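Local coordinates for uncharacterized protein (Cytophaga hutchinsonii ATCC 33406, PDB 3FF4) that is of unknown function but has a Rossmann-like fold of the CoA-binding domain family and so may bind coenzyme A or a related nucleotide, at residues 70-73 / 74-77; 110-113 / 114-117. All blocks are in the same frame, centred on the assembly; numbering follows the deposited sequence.

Interaction 1 of 2, residues 70-73 / 74-77; sequences NQLS and EYNY
The turn between helix 68-71 and helix 75-81 of this Rossmann-like domain is closed where Glu74 and Tyr75 fold back on Gln71 and Leu72. Glu74 N donates to Gln71 O at 2.7 Å. The N-H points fairly well at the oxygen (153°), but the donor sits above the carbonyl plane. The Tyr75 ring swings back along the turn because its CG stands anti to its own carbonyl carbon (chi1 -79°). Leu72 CA lies over one ring face, 4.2 Å from the ring centroid of Tyr75, a CH-pi contact offset toward the rim. The side chains of Leu72 and Tyr75 run side by side, and Leu72 CD1 reaches Tyr75 OH at 3.5 Å. The Glu74 chain bends at chi2, and its carboxylate turns back beside the turn. One water donates to both Asn70 O (2.6 Å) and Glu74 OE2. Another joins Ser73 O to Glu74 OE1. Two more carry the turn into the second helix: one bridges Leu72 O and Asn76 N, the other Ser73 O and Tyr77 N.

Glu74 OE1 also forms a salt bridge with Arg53. Tyr75 OH bonds Glu96 and Asn94, and Gln71 OE1 also takes a bond from Asn94. The Tyr75 side chain touches Leu97 and Ile100 of helix 95-103, while Glu74 touches Leu10 of strand 7-10.

Interaction 2 of 2, residues 110-113 / 114-117; sequences IGCT and LVML
Cys112 SG accepts a hydrogen bond from Val115 N at 3.6 Å, with a nearly straight N-H approach of 169°. Cys112 is the N-cap of helix 113-119, and its thiol side chain makes the capping bond. With SG anti to the backbone N (chi1 167°), the sulfur is turned over the first turn of the helix. There it also packs on Leu114 CB at 3.7 Å. Val115 CG2 packs alongside, 3.9 Å from Cys112 CB.

The backbone carbonyl of the same residue accepts the first i to i+4 bond of this segment. Met116 N donates to Cys112 O at 2.8 Å, almost in line with the carbonyl bond. The selenomethionine side chain of Met116 passes close to this oxygen, with CG 3.3 Å from Cys112 O. The next such bond runs from Leu117 N to Thr113 O at 3.0 Å. Beside it the side chains of Thr113 and Leu117 point the same way, and Thr113 CG2 touches Leu117 CD1 at 3.8 Å.

Further out, Thr113 OG1 lies beside its backbone N (chi1 -58°) and hydrogen-bonds Thr63 OG1 of the parallel sheet and Asn89 OD1, which appears to fix the rotation of the side chain and ties the helix start to the sheet. Met116 packs on Arg85 and Ile87 of strand 85-88, while Leu114 and Leu117 lean on Arg26 of helix 19-30.

Chemically, the cap uses a soft, weak acceptor. The long sulfur bond still gives Val115 N-H a partner in the first turn, while the carbonyls of Cys112 and Thr113 supply the regular helical bonds.

The two contacts follow in series along the chain and neither nest nor cross. Interaction 1 comes first, after strand 61-64, and closes the short turn between helices 68-71 and 75-81. The chain then runs through strand 85-88 and helix 95-103 to edge strand 107-110. Interaction 2 follows that strand and closes its loop into helix 113-119. The centres lie 22 Å apart, on opposite sides of the chain's centre, with nearest atoms about 10 Å apart. Interaction 1 joins its turn to helix 95-103 and strand 7-10; interaction 2 joins its helix start to helix 19-30 and strand 85-88. Between them, the contacts link the two helical layers to the parallel sheet.

Interaction 1 of 2, residues 70-73 / 74-77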
loop_
_atom_site.group_PDB
_atom_site.type_symbol
_atom_site.label_atom_id
_atom_site.label_comp_id
_atom_site.label_asym_id
_atom_site.label_seq_id
_atom_site.Cartn_x
_atom_site.Cartn_y
_atom_site.Cartn_z
ATOM N N ASN A 70 -5.773 -3.640 12.577
ATOM C CA ASN A 70 -4.769 -2.568 12.536
ATOM C C ASN A 70 -5.068 -1.435 11.555
ATOM O O ASN A 70 -4.442 -0.377 11.636
ATOM C CB ASN A 70 -3.366 -3.128 12.265
ATOM C CG ASN A 70 -2.843 -3.991 13.410
ATOM O OD1 ASN A 70 -3.150 -3.759 14.584
ATOM N ND2 ASN A 70 -2.043 -4.999 13.071
ATOM N N GLN A 71 -6.013 -1.649 10.637
ATOM C CA GLN A 71 -6.391 -0.634 9.672
ATOM C C GLN A 71 -7.200 0.468 10.334
ATOM O O GLN A 71 -7.124 1.606 9.923
ATOM C CB GLN A 71 -7.216 -1.231 8.528
ATOM C CG GLN A 71 -6.449 -2.081 7.538
ATOM C CD GLN A 71 -7.373 -2.874 6.626
ATOM O OE1 GLN A 71 -8.525 -2.476 6.390
ATOM N NE2 GLN A 71 -6.865 -3.983 6.081
ATOM N N LEU A 72 -7.995 0.119 11.341
ATOM C CA LEU A 72 -8.835 1.097 12.047
ATOM C C LEU A 72 -8.099 2.403 12.351
ATOM O O LEU A 72 -8.597 3.489 12.069
ATOM C CB LEU A 72 -9.349 0.488 13.342
ATOM C CG LEU A 72 -10.747 -0.122 13.342
ATOM C CD1 LEU A 72 -11.065 -0.931 12.106
ATOM C CD2 LEU A 72 -10.923 -0.973 14.620
ATOM N N SER A 73 -6.895 2.296 12.904
ATOM C CA SER A 73 -6.138 3.491 13.287
ATOM C C SER A 73 -5.578 4.246 12.062
ATOM O O SER A 73 -4.998 5.318 12.213
ATOM C CB SER A 73 -4.990 3.098 14.226
ATOM O OG SER A 73 -4.173 2.136 13.567
ATOM N N GLU A 74 -5.756 3.686 10.858
ATOM C CA GLU A 74 -5.191 4.271 9.623
ATOM C C GLU A 74 -6.213 4.852 8.627
ATOM O O GLU A 74 -5.818 5.431 7.607
ATOM C CB GLU A 74 -4.338 3.228 8.872
ATOM C CG GLU A 74 -3.259 2.529 9.701
ATOM C CD GLU A 74 -2.052 3.436 10.039
ATOM O OE1 GLU A 74 -1.857 4.518 9.439
ATOM O OE2 GLU A 74 -1.280 3.060 10.928
ATOM N N TYR A 75 -7.508 4.666 8.890
ATOM C CA TYR A 75 -8.579 5.116 7.974
ATOM C C TYR A 75 -8.404 6.591 7.564
ATOM O O TYR A 75 -8.364 6.929 6.381
ATOM C CB TYR A 75 -9.954 4.973 8.655
ATOM C CG TYR A 75 -10.581 3.587 8.696
ATOM C CD1 TYR A 75 -9.853 2.443 8.386
ATOM C CD2 TYR A 75 -11.917 3.429 9.098
ATOM C CE1 TYR A 75 -10.440 1.180 8.448
ATOM C CE2 TYR A 75 -12.506 2.171 9.157
ATOM C CZ TYR A 75 -11.763 1.056 8.821
ATOM O OH TYR A 75 -12.334 -0.189 8.883
ATOM N N ASN A 76 -8.307 7.467 8.551
ATOM C CA ASN A 76 -8.214 8.895 8.264
ATOM C C ASN A 76 -6.919 9.259 7.553
ATOM O O ASN A 76 -6.916 10.161 6.727
ATOM C CB ASN A 76 -8.393 9.722 9.541
ATOM C CG ASN A 76 -9.820 9.703 10.029
ATOM O OD1 ASN A 76 -10.756 9.421 9.261
ATOM N ND2 ASN A 76 -10.008 9.987 11.321
ATOM N N TYR A 77 -5.838 8.535 7.850
ATOM C CA TYR A 77 -4.567 8.751 7.157
ATOM C C TYR A 77 -4.680 8.374 5.674
ATOM O O TYR A 77 -4.284 9.142 4.785
ATOM C CB TYR A 77 -3.415 8.004 7.843
ATOM C CG TYR A 77 -2.067 8.171 7.148
ATOM C CD1 TYR A 77 -1.485 9.448 6.992
ATOM C CD2 TYR A 77 -1.399 7.066 6.607
ATOM C CE1 TYR A 77 -0.266 9.606 6.321
ATOM C CE2 TYR A 77 -0.149 7.211 5.949
ATOM C CZ TYR A 77 0.383 8.473 5.809
ATOM O OH TYR A 77 1.572 8.613 5.171
HETATM O O HOH W 1 -1.922 0.215 12.111
HETATM O O HOH W 2 -8.273 6.565 11.537
HETATM O O HOH W 3 -5.683 7.448 10.525
HETATM O O HOH W 4 -2.471 6.652 10.799
#

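Interaction 2 of 2, residues 110-113 / 114-117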
loop_
_atom_site.group_PDB
_atom_site.type_symbol
_atom_site.label_atom_id
_atom_site.label_comp_id
_atom_site.label_asym_id
_atom_site.label_seq_id
_atom_site.Cartn_x
_atom_site.Cartn_y
_atom_site.Cartn_z
ATOM N N ILE A 110 -9.657 -5.366 -4.685
ATOM C CA ILE A 110 -9.253 -6.602 -4.019
ATOM C C ILE A 110 -8.385 -7.392 -5.002
ATOM O O ILE A 110 -8.849 -7.726 -6.061
ATOM C CB ILE A 110 -10.484 -7.417 -3.510
ATOM C CG1 ILE A 110 -11.059 -6.739 -2.267
ATOM C CG2 ILE A 110 -10.090 -8.831 -3.070
ATOM C CD1 ILE A 110 -12.388 -6.211 -2.456
ATOM N N GLY A 111 -7.115 -7.626 -4.664
ATOM C CA GLY A 111 -6.242 -8.449 -5.497
ATOM C C GLY A 111 -4.870 -8.528 -4.841
ATOM O O GLY A 111 -4.648 -7.897 -3.813
ATOM N N CYS A 112 -3.960 -9.302 -5.420
ATOM C CA CYS A 112 -2.585 -9.383 -4.945
ATOM C C CYS A 112 -1.733 -8.478 -5.816
ATOM O O CYS A 112 -1.726 -8.600 -7.059
ATOM C CB CYS A 112 -2.094 -10.834 -4.996
ATOM S SG CYS A 112 -0.309 -10.994 -4.787
ATOM N N THR A 113 -1.048 -7.534 -5.175
ATOM C CA THR A 113 -0.115 -6.647 -5.858
ATOM C C THR A 113 0.844 -7.398 -6.779
ATOM O O THR A 113 1.081 -6.950 -7.881
ATOM C CB THR A 113 0.676 -5.745 -4.859
ATOM O OG1 THR A 113 -0.255 -4.960 -4.086
ATOM C CG2 THR A 113 1.655 -4.804 -5.638
ATOM N N LEU A 114 1.388 -8.541 -6.335
ATOM C CA LEU A 114 2.326 -9.316 -7.158
ATOM C C LEU A 114 1.649 -9.862 -8.427
ATOM O O LEU A 114 2.160 -9.692 -9.538
ATOM C CB LEU A 114 2.952 -10.475 -6.360
ATOM C CG LEU A 114 3.534 -10.199 -4.966
ATOM C CD1 LEU A 114 4.186 -11.479 -4.349
ATOM C CD2 LEU A 114 4.568 -9.080 -5.076
ATOM N N VAL A 115 0.488 -10.489 -8.259
ATOM C CA VAL A 115 -0.300 -11.005 -9.381
ATOM C C VAL A 115 -0.667 -9.891 -10.351
ATOM O O VAL A 115 -0.535 -10.059 -11.577
ATOM C CB VAL A 115 -1.533 -11.772 -8.890
ATOM C CG1 VAL A 115 -2.448 -12.167 -10.056
ATOM C CG2 VAL A 115 -1.072 -13.017 -8.125
HETATM N N MSE A 116 -1.075 -8.747 -9.805
HETATM C CA MSE A 116 -1.445 -7.616 -10.630
HETATM C C MSE A 116 -0.285 -7.104 -11.488
HETATM O O MSE A 116 -0.461 -6.802 -12.671
HETATM C CB MSE A 116 -2.081 -6.508 -9.782
HETATM C CG MSE A 116 -3.471 -6.906 -9.299
HETATM SE SE MSE A 116 -3.957 -5.717 -7.817
HETATM C CE MSE A 116 -4.288 -4.019 -8.777
ATOM N N LEU A 117 0.905 -7.026 -10.900
ATOM C CA LEU A 117 2.055 -6.554 -11.646
ATOM C C LEU A 117 2.361 -7.543 -12.769
ATOM O O LEU A 117 2.675 -7.142 -13.900
ATOM C CB LEU A 117 3.268 -6.330 -10.716
ATOM C CG LEU A 117 3.218 -4.996 -9.939
ATOM C CD1 LEU A 117 4.026 -5.008 -8.642
ATOM C CD2 LEU A 117 3.665 -3.830 -10.873
#